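Local coordinates for protein transcriptional regulator (LacI family) (Clostridium acetobutylicum ATCC 824, PDB 3G85) that probably acts as a LacI family transcription factor that binds cis-regulatory DNA and has a periplasmic-binding-protein-like domain, at residues A15-S20 / H58-I63; P93-N98 / G250-L255; L192-N195 / I199-G202; N98-S101 / V107-D110. All blocks are in the same frame, centred on the assembly; numbering follows the deposited sequence.

Interaction 1 of 4, residues A15-S20 / H58-I63; sequences ALYWSS and HLEKGI
The Tyr17 ring turns an edge toward the carboxylate of Glu60: OE1 lies near the ring plane, 3.6 Å from Tyr17 CE1, and a water oxygen sits at the same rim near the phenol hydroxyl. Ring and carboxylate planes are 57° apart, so the two flat groups neither stack nor stand square to each other. Ile63 approaches the other ortho side obliquely, its CG2 reaching Tyr17 CE2 at 3.6 Å. The side chains of Tyr17 and Glu60 run past each other in opposite directions; Glu60 CG, anti to the carbonyl carbon (chi1 -73°), lies against Tyr17 CE1, and the bend at chi2 (-67°) turns the carboxylate along the ring edge toward the water. Tyr17 belongs to strand 13-19, an inner strand of the parallel sheet in the first lobe of this periplasmic-binding-protein-like fold. The 58-63 loop, part of the link between strands 46-52 and 71-74, lies on the sheet face that Tyr17 occupies, whereas Leu16 and Trp18 pack on helix 27-40. Phe69 and Tyr52 also flank the tyrosine. The polar ends share one water: it is 2.6 Å from Tyr17 OH, donates to Glu60 OE1 at 2.7 Å, and accepts a hydrogen bond from Gly62 N at 2.9 Å. Tyr17 OH itself comes to 3.2 Å from Gly62 CA, a close approach that the missing side chain permits.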
# COMPACT_ATOMS: atom_id res chain seq x y z
N ALA A 15 16.63 -0.86 -11.68
CA ALA A 15 16.62 0.02 -10.51
C ALA A 15 15.21 0.14 -9.93
O ALA A 15 14.23 0.38 -10.67
CB ALA A 15 17.18 1.40 -10.88
N LEU A 16 15.12 0.00 -8.61
CA LEU A 16 13.91 0.32 -7.89
C LEU A 16 14.10 1.71 -7.31
O LEU A 16 14.90 1.88 -6.37
CB LEU A 16 13.65 -0.68 -6.78
CG LEU A 16 12.44 -0.43 -5.88
CD1 LEU A 16 11.12 -0.51 -6.68
CD2 LEU A 16 12.47 -1.40 -4.73
N TYR A 17 13.40 2.69 -7.88
CA TYR A 17 13.43 4.04 -7.32
C TYR A 17 12.46 4.15 -6.14
O TYR A 17 11.28 3.90 -6.30
CB TYR A 17 13.10 5.05 -8.39
CG TYR A 17 14.28 5.27 -9.29
CD1 TYR A 17 15.28 6.16 -8.92
CD2 TYR A 17 14.44 4.52 -10.47
CE1 TYR A 17 16.40 6.35 -9.71
CE2 TYR A 17 15.56 4.69 -11.29
CZ TYR A 17 16.55 5.61 -10.89
OH TYR A 17 17.67 5.81 -11.66
N TRP A 18 13.00 4.57 -4.98
CA TRP A 18 12.30 4.53 -3.70
C TRP A 18 12.16 5.94 -3.11
O TRP A 18 13.11 6.49 -2.52
CB TRP A 18 13.07 3.64 -2.70
CG TRP A 18 12.27 3.38 -1.46
CD1 TRP A 18 12.36 4.02 -0.25
CD2 TRP A 18 11.26 2.37 -1.30
NE1 TRP A 18 11.44 3.49 0.64
CE2 TRP A 18 10.73 2.50 -0.00
CE3 TRP A 18 10.69 1.42 -2.18
CZ2 TRP A 18 9.74 1.64 0.49
CZ3 TRP A 18 9.65 0.59 -1.70
CH2 TRP A 18 9.19 0.72 -0.37
N SER A 19 10.98 6.52 -3.30
CA SER A 19 10.68 7.88 -2.81
C SER A 19 10.80 8.00 -1.26
O SER A 19 10.39 7.09 -0.51
CB SER A 19 9.28 8.26 -3.26
OG SER A 19 9.01 9.60 -2.88
N SER A 20 11.33 9.12 -0.80
CA SER A 20 11.48 9.35 0.65
C SER A 20 10.12 9.48 1.39
O SER A 20 10.07 9.38 2.62
CB SER A 20 12.37 10.60 0.87
OG SER A 20 11.69 11.75 0.42
N HIS A 58 12.78 13.23 -11.39
CA HIS A 58 13.25 13.87 -12.62
C HIS A 58 14.74 14.19 -12.68
O HIS A 58 15.31 14.24 -13.76
CB HIS A 58 12.37 15.09 -12.96
CG HIS A 58 12.60 16.27 -12.08
ND1 HIS A 58 11.93 16.45 -10.88
CD2 HIS A 58 13.42 17.34 -12.22
CE1 HIS A 58 12.33 17.59 -10.33
NE2 HIS A 58 13.24 18.14 -11.12
N LEU A 59 15.40 14.37 -11.52
CA LEU A 59 16.83 14.68 -11.43
C LEU A 59 17.73 13.46 -11.47
O LEU A 59 18.96 13.60 -11.48
CB LEU A 59 17.12 15.45 -10.13
CG LEU A 59 16.31 16.74 -9.89
CD1 LEU A 59 16.59 17.30 -8.51
CD2 LEU A 59 16.66 17.76 -10.97
N GLU A 60 17.14 12.26 -11.43
CA GLU A 60 17.90 11.03 -11.32
C GLU A 60 18.56 10.68 -12.64
O GLU A 60 17.89 10.54 -13.66
CB GLU A 60 17.01 9.89 -10.86
CG GLU A 60 16.62 9.98 -9.37
CD GLU A 60 17.82 9.78 -8.45
OE1 GLU A 60 18.72 8.99 -8.80
OE2 GLU A 60 17.88 10.44 -7.39
N LYS A 61 19.87 10.49 -12.59
CA LYS A 61 20.65 10.20 -13.79
C LYS A 61 20.45 8.79 -14.36
O LYS A 61 20.57 8.60 -15.57
CB LYS A 61 22.13 10.55 -13.56
CG LYS A 61 22.38 12.07 -13.82
CD LYS A 61 23.85 12.44 -13.73
CE LYS A 61 24.09 13.91 -14.12
NZ LYS A 61 23.53 14.83 -13.08
N GLY A 62 20.09 7.84 -13.51
CA GLY A 62 19.80 6.46 -13.94
C GLY A 62 18.57 6.29 -14.83
O GLY A 62 18.32 5.20 -15.33
N ILE A 63 17.79 7.36 -15.00
CA ILE A 63 16.68 7.41 -15.98
C ILE A 63 16.93 8.39 -17.15
O ILE A 63 16.03 8.62 -17.96
CB ILE A 63 15.26 7.67 -15.33
CG1 ILE A 63 15.16 9.08 -14.71
CG2 ILE A 63 14.92 6.58 -14.30
CD1 ILE A 63 13.72 9.60 -14.51
O HOH W 1 19.57 7.31 -10.67

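Interaction 2 of 4, residues P93-N98 / G250-L255; sequences PIILFN and GTCISL
Ile95 and Phe97 of strand 94-97 meet Cys252 and Leu255 of helix 245-260 in the layer where that helix lies on the parallel sheet of the first lobe. The short strand and helix segments run nearly antiparallel, at 155°, with their axes 9.3 Å apart at closest approach. Ile95 carries most of the contact from the strand side. With CG1 anti to its carbonyl carbon (chi1 -53°) and the chain extended beyond it, the side chain sends CD1 toward the helix, where it touches Leu255 CB at 3.7 Å. The same methyl comes to 3.0 Å from Cys252 O, a very short separation whose exact value is doubtful. The other branch, Ile95 CG2, faces the thiol instead, 4.0 Å from Cys252 SG. This sulfur also abuts Phe97: SG is 3.9 Å from Phe97 CD1 and 5.2 Å from the ring centroid, almost in the plane of the ring, so the sulfur-aromatic contact is made at the edge. No hydrogen bond joins the two segments; the interface is apolar and buried. Val107 of the adjacent strand lines the helix alongside Ile95, and Phe97 continues onto Met248 and Phe30. A bound glycerol, probably from crystallisation, lies about 4 Å from the Phe97 side chain. Helix 245-260 follows strand 239-242 of the other lobe and precedes strand 269-272 of this one, the chain crossing back between lobes that marks the type I periplasmic-binding-protein fold of LacI family regulators.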
# COMPACT_ATOMS: atom_id res chain seq x y z
N PRO A 93 12.77 0.86 -20.25
CA PRO A 93 11.42 0.52 -19.79
C PRO A 93 11.25 0.95 -18.33
O PRO A 93 12.16 0.71 -17.51
CB PRO A 93 11.40 -1.00 -19.85
CG PRO A 93 12.55 -1.37 -20.75
CD PRO A 93 13.58 -0.33 -20.54
N ILE A 94 10.10 1.54 -18.03
CA ILE A 94 9.75 1.98 -16.68
C ILE A 94 8.42 1.38 -16.27
O ILE A 94 7.42 1.52 -16.97
CB ILE A 94 9.64 3.53 -16.56
CG1 ILE A 94 10.98 4.21 -16.92
CG2 ILE A 94 9.13 3.92 -15.15
CD1 ILE A 94 11.06 5.71 -16.67
N ILE A 95 8.41 0.72 -15.11
CA ILE A 95 7.17 0.18 -14.54
C ILE A 95 6.73 1.07 -13.37
O ILE A 95 7.51 1.31 -12.44
CB ILE A 95 7.41 -1.23 -14.04
CG1 ILE A 95 8.03 -2.06 -15.16
CG2 ILE A 95 6.09 -1.89 -13.60
CD1 ILE A 95 8.27 -3.41 -14.76
N LEU A 96 5.50 1.54 -13.40
CA LEU A 96 4.94 2.27 -12.29
C LEU A 96 4.28 1.27 -11.35
O LEU A 96 3.54 0.39 -11.78
CB LEU A 96 3.89 3.27 -12.77
CG LEU A 96 4.44 4.29 -13.79
CD1 LEU A 96 3.29 5.31 -14.14
CD2 LEU A 96 5.65 4.98 -13.21
N PHE A 97 4.53 1.43 -10.05
CA PHE A 97 3.92 0.57 -9.06
C PHE A 97 2.68 1.24 -8.50
O PHE A 97 2.75 2.36 -7.94
CB PHE A 97 4.96 0.28 -7.96
CG PHE A 97 4.61 -0.88 -7.08
CD1 PHE A 97 5.14 -2.13 -7.34
CD2 PHE A 97 3.79 -0.70 -5.97
CE1 PHE A 97 4.84 -3.22 -6.51
CE2 PHE A 97 3.47 -1.80 -5.13
CZ PHE A 97 4.01 -3.06 -5.43
N ASN A 98 1.53 0.57 -8.66
CA ASN A 98 0.22 1.05 -8.23
C ASN A 98 -0.17 2.43 -8.77
O ASN A 98 -0.61 3.30 -8.01
CB ASN A 98 0.12 1.03 -6.69
CG ASN A 98 -1.29 0.72 -6.20
OD1 ASN A 98 -2.13 0.21 -6.95
ND2 ASN A 98 -1.54 1.02 -4.94
N GLY A 250 7.83 -9.13 -7.77
CA GLY A 250 8.27 -10.20 -8.66
C GLY A 250 7.70 -9.98 -10.05
O GLY A 250 8.41 -10.14 -11.07
N THR A 251 6.42 -9.62 -10.13
CA THR A 251 5.78 -9.40 -11.44
C THR A 251 6.39 -8.22 -12.22
O THR A 251 6.46 -8.23 -13.46
CB THR A 251 4.25 -9.24 -11.30
OG1 THR A 251 3.71 -10.44 -10.77
CG2 THR A 251 3.60 -8.99 -12.66
N CYS A 252 6.83 -7.18 -11.49
CA CYS A 252 7.59 -6.09 -12.10
C CYS A 252 8.79 -6.61 -12.90
O CYS A 252 8.99 -6.20 -14.04
CB CYS A 252 8.05 -5.07 -11.03
SG CYS A 252 6.70 -4.07 -10.36
N ILE A 253 9.58 -7.51 -12.32
CA ILE A 253 10.71 -8.12 -13.04
C ILE A 253 10.26 -8.87 -14.31
O ILE A 253 10.91 -8.76 -15.35
CB ILE A 253 11.49 -9.08 -12.12
CG1 ILE A 253 12.08 -8.30 -10.93
CG2 ILE A 253 12.53 -9.93 -12.92
CD1 ILE A 253 12.95 -9.13 -10.01
N SER A 254 9.16 -9.62 -14.21
CA SER A 254 8.60 -10.34 -15.37
C SER A 254 8.30 -9.40 -16.50
O SER A 254 8.63 -9.72 -17.66
CB SER A 254 7.29 -11.06 -15.01
OG SER A 254 7.51 -12.08 -14.07
N LEU A 255 7.62 -8.30 -16.17
CA LEU A 255 7.28 -7.28 -17.15
C LEU A 255 8.55 -6.67 -17.76
O LEU A 255 8.64 -6.52 -18.98
CB LEU A 255 6.45 -6.16 -16.53
CG LEU A 255 5.00 -6.41 -16.14
CD1 LEU A 255 4.32 -5.06 -15.94
CD2 LEU A 255 4.29 -7.23 -17.23

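Interaction 3 of 4, residues L192-N195 / I199-G202; sequences LFCN and IALG
Cys194, last residue of strand 191-194, packs against Ile199 and Ala200 in the first turn of helix 197-209, the opening half of a beta-alpha-beta unit that continues into strand 219-224 of the second lobe. Cys194 holds SG anti to its carbonyl carbon, beside the backbone N (chi1 -61°), which sets the sulfur between the two helix residues: SG is 3.9 Å from Ala200 CA and 4.1 Å from Ala200 CB. Its CB meanwhile meets the branch methyl of Ile199, with Cys194 CB to Ile199 CG2 at 3.8 Å. Ile199 divides its labour. CG1 lies anti to the carbonyl carbon (chi1 -76°), so CG2 drops onto the cysteine while the extended CG1-CD1 arm runs obliquely across Asn195. Asn195 starts with its CB directed away from the helix, yet CG sits between the backbone N and carbonyl carbon (chi1 75°), a turn that brings the amide back toward Ile199. The amide oxygen is engaged outside the contact, accepting the backbone N of Thr135 after strand 131-134; Met142 and Asn146 of helix 140-155 touch the same side chain. The cysteine side chain thus projects from the sheet against the helix, with Ile133 and Ala222 of the neighbouring strands packing on Ile199 and Ala200. No hydrogen bond crosses between the segments, and the polar oxygen merely touches a methyl: Asn195 OD1 stands 3.9 Å from Ile199 CD1.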
# COMPACT_ATOMS: atom_id res chain seq x y z
N LEU A 192 -13.68 -0.50 13.40
CA LEU A 192 -12.62 0.44 13.13
C LEU A 192 -11.81 0.00 11.92
O LEU A 192 -11.29 -1.10 11.89
CB LEU A 192 -11.70 0.57 14.37
CG LEU A 192 -10.46 1.47 14.16
CD1 LEU A 192 -10.84 2.95 13.98
CD2 LEU A 192 -9.50 1.30 15.33
N PHE A 193 -11.72 0.88 10.92
CA PHE A 193 -10.84 0.70 9.78
C PHE A 193 -9.54 1.49 9.97
O PHE A 193 -9.58 2.70 10.24
CB PHE A 193 -11.57 1.18 8.53
CG PHE A 193 -10.74 1.16 7.27
CD1 PHE A 193 -10.35 -0.06 6.69
CD2 PHE A 193 -10.41 2.35 6.64
CE1 PHE A 193 -9.64 -0.08 5.50
CE2 PHE A 193 -9.67 2.34 5.42
CZ PHE A 193 -9.28 1.12 4.87
N CYS A 194 -8.40 0.83 9.83
CA CYS A 194 -7.11 1.55 9.85
C CYS A 194 -6.48 1.41 8.48
O CYS A 194 -6.37 0.30 7.98
CB CYS A 194 -6.16 0.99 10.90
SG CYS A 194 -6.78 1.08 12.61
N ASN A 195 -6.06 2.51 7.88
CA ASN A 195 -5.53 2.38 6.51
C ASN A 195 -4.04 2.03 6.49
O ASN A 195 -3.40 2.10 5.44
CB ASN A 195 -5.90 3.60 5.62
CG ASN A 195 -5.08 4.86 5.92
OD1 ASN A 195 -4.43 4.96 6.95
ND2 ASN A 195 -5.11 5.83 5.00
N ILE A 199 -0.57 1.56 12.04
CA ILE A 199 -1.56 2.29 12.80
C ILE A 199 -2.34 1.31 13.66
O ILE A 199 -2.55 1.54 14.87
CB ILE A 199 -2.47 3.11 11.84
CG1 ILE A 199 -1.72 4.37 11.35
CG2 ILE A 199 -3.81 3.44 12.51
CD1 ILE A 199 -2.47 5.12 10.31
N ALA A 200 -2.77 0.20 13.07
CA ALA A 200 -3.55 -0.81 13.81
C ALA A 200 -2.78 -1.41 14.99
O ALA A 200 -3.34 -1.64 16.07
CB ALA A 200 -4.00 -1.92 12.86
N LEU A 201 -1.48 -1.63 14.81
CA LEU A 201 -0.68 -2.18 15.90
C LEU A 201 -0.57 -1.21 17.09
O LEU A 201 -0.67 -1.63 18.26
CB LEU A 201 0.72 -2.55 15.43
CG LEU A 201 0.74 -3.74 14.46
CD1 LEU A 201 2.17 -3.86 13.89
CD2 LEU A 201 0.18 -5.06 15.11
N GLY A 202 -0.46 0.07 16.79
CA GLY A 202 -0.45 1.11 17.83
C GLY A 202 -1.80 1.19 18.54
O GLY A 202 -1.86 1.35 19.78

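Interaction 4 of 4, residues N98-S101 / V107-D110; sequences NRLS and VNVD
Asn98 bonds to strand 105-109 through both its backbone and its side chain. Its amide gives a nearly straight bond to the strand carbonyl of Val107, Asn98 N to Val107 O at 2.8 Å. Its carboxamide oxygen accepts the amide two residues further along the strand, Val109 N to Asn98 OD1 at 3.1 Å and 172°, the N-H arriving from above the carbonyl plane. OD1 has a second donor in Asn111 ND2, so two bonds grip it. The backbone O of Asn98 takes Arg99 NH1 at 2.8 Å, a bent bond (142°) lying in the guanidinium plane; NH2 of the same arginine goes to Ile77 O and Asn76 OD1. The Asn108 side chain reaches the 98-100 backbone, but its amide orientation is doubtful: as modelled, Asn108 ND2 faces two donors, 2.8 Å from Arg99 N and 3.0 Å from Asn98 N. In that orientation Asn108 OD1 pairs with Ser106 OG and lies 4.0 Å from Leu100 CD1, whose side chain crosses at about a right angle. Asp110, just after the strand, is the N-cap of helix 111-124 and forms a salt bridge to Lys113. Asn98 also touches Ala141 and Arg145 of helix 140-155 in the second lobe, and a glycerol, probably from crystallisation, lies about 4 Å from the Asn98 side chain. Loops after the strands of one lobe, facing the other across a cleft, are characteristic of the type I periplasmic-binding-protein fold.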
# COMPACT_ATOMS: atom_id res chain seq x y z
N ASN A 98 1.53 0.57 -8.66
CA ASN A 98 0.22 1.05 -8.23
C ASN A 98 -0.17 2.43 -8.77
O ASN A 98 -0.61 3.30 -8.01
CB ASN A 98 0.12 1.03 -6.69
CG ASN A 98 -1.29 0.72 -6.20
OD1 ASN A 98 -2.13 0.21 -6.95
ND2 ASN A 98 -1.54 1.02 -4.94
N ARG A 99 0.00 2.63 -10.07
CA ARG A 99 -0.50 3.81 -10.76
C ARG A 99 -0.93 3.34 -12.08
O ARG A 99 -0.08 2.89 -12.85
CB ARG A 99 0.62 4.79 -11.09
CG ARG A 99 1.21 5.40 -10.00
CD ARG A 99 0.41 6.62 -9.53
NE ARG A 99 1.24 7.20 -8.48
CZ ARG A 99 1.51 6.61 -7.32
NH1 ARG A 99 0.96 5.42 -7.02
NH2 ARG A 99 2.31 7.20 -6.46
N LEU A 100 -2.20 3.50 -12.41
CA LEU A 100 -2.60 3.27 -13.77
C LEU A 100 -2.04 4.36 -14.72
O LEU A 100 -1.88 5.51 -14.35
CB LEU A 100 -4.11 3.03 -13.91
CG LEU A 100 -4.54 2.41 -15.27
CD1 LEU A 100 -3.66 1.19 -15.71
CD2 LEU A 100 -6.04 2.07 -15.30
N SER A 101 -1.68 3.94 -15.92
CA SER A 101 -1.11 4.82 -16.91
C SER A 101 -1.55 4.35 -18.29
O SER A 101 -1.68 3.15 -18.53
CB SER A 101 0.40 4.82 -16.81
OG SER A 101 0.99 5.66 -17.80
N VAL A 107 2.14 -2.30 -12.45
CA VAL A 107 1.66 -3.41 -11.63
C VAL A 107 0.91 -2.75 -10.45
O VAL A 107 1.51 -1.99 -9.67
CB VAL A 107 2.85 -4.32 -11.16
CG1 VAL A 107 2.41 -5.41 -10.23
CG2 VAL A 107 3.55 -4.99 -12.36
N ASN A 108 -0.38 -3.01 -10.35
CA ASN A 108 -1.27 -2.27 -9.44
C ASN A 108 -2.12 -3.22 -8.64
O ASN A 108 -2.13 -4.42 -8.90
CB ASN A 108 -2.23 -1.34 -10.21
CG ASN A 108 -1.52 -0.46 -11.25
OD1 ASN A 108 -2.07 -0.24 -12.34
ND2 ASN A 108 -0.35 0.01 -10.96
N VAL A 109 -2.80 -2.70 -7.62
CA VAL A 109 -3.73 -3.53 -6.88
C VAL A 109 -5.09 -2.84 -7.00
O VAL A 109 -5.16 -1.63 -7.23
CB VAL A 109 -3.24 -3.79 -5.42
CG1 VAL A 109 -3.28 -2.46 -4.62
CG2 VAL A 109 -4.06 -4.92 -4.72
N ASP A 110 -6.19 -3.58 -6.89
CA ASP A 110 -7.50 -2.90 -6.97
C ASP A 110 -7.86 -2.25 -5.65
O ASP A 110 -8.45 -2.87 -4.77
CB ASP A 110 -8.62 -3.81 -7.45
CG ASP A 110 -9.87 -2.99 -7.92
OD1 ASP A 110 -10.15 -1.90 -7.36
OD2 ASP A 110 -10.56 -3.44 -8.85

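In the fold
Interactions 1, 2 and 4 all reach the parallel sheet of the first lobe, whereas interaction 3 lies in the second lobe, on the opposite side of the chain's centre from each of them. Interactions 2 and 4 have centres 10 Å apart and share Asn98: Leu96 O and Val107 N, 3.1 Å apart, probably join their strands, and Cys252 SG packs on Val107 CG2 at 3.8 Å. Interaction 1 is about 14 Å from interaction 2, centre to centre, without touching it. Interaction 3 is about 23 Å from interaction 4 and 31 Å from interaction 1, again between centres. The glycerol near Phe97 and Asn98 sits beside interactions 2 and 4, possibly marking the interlobe pocket.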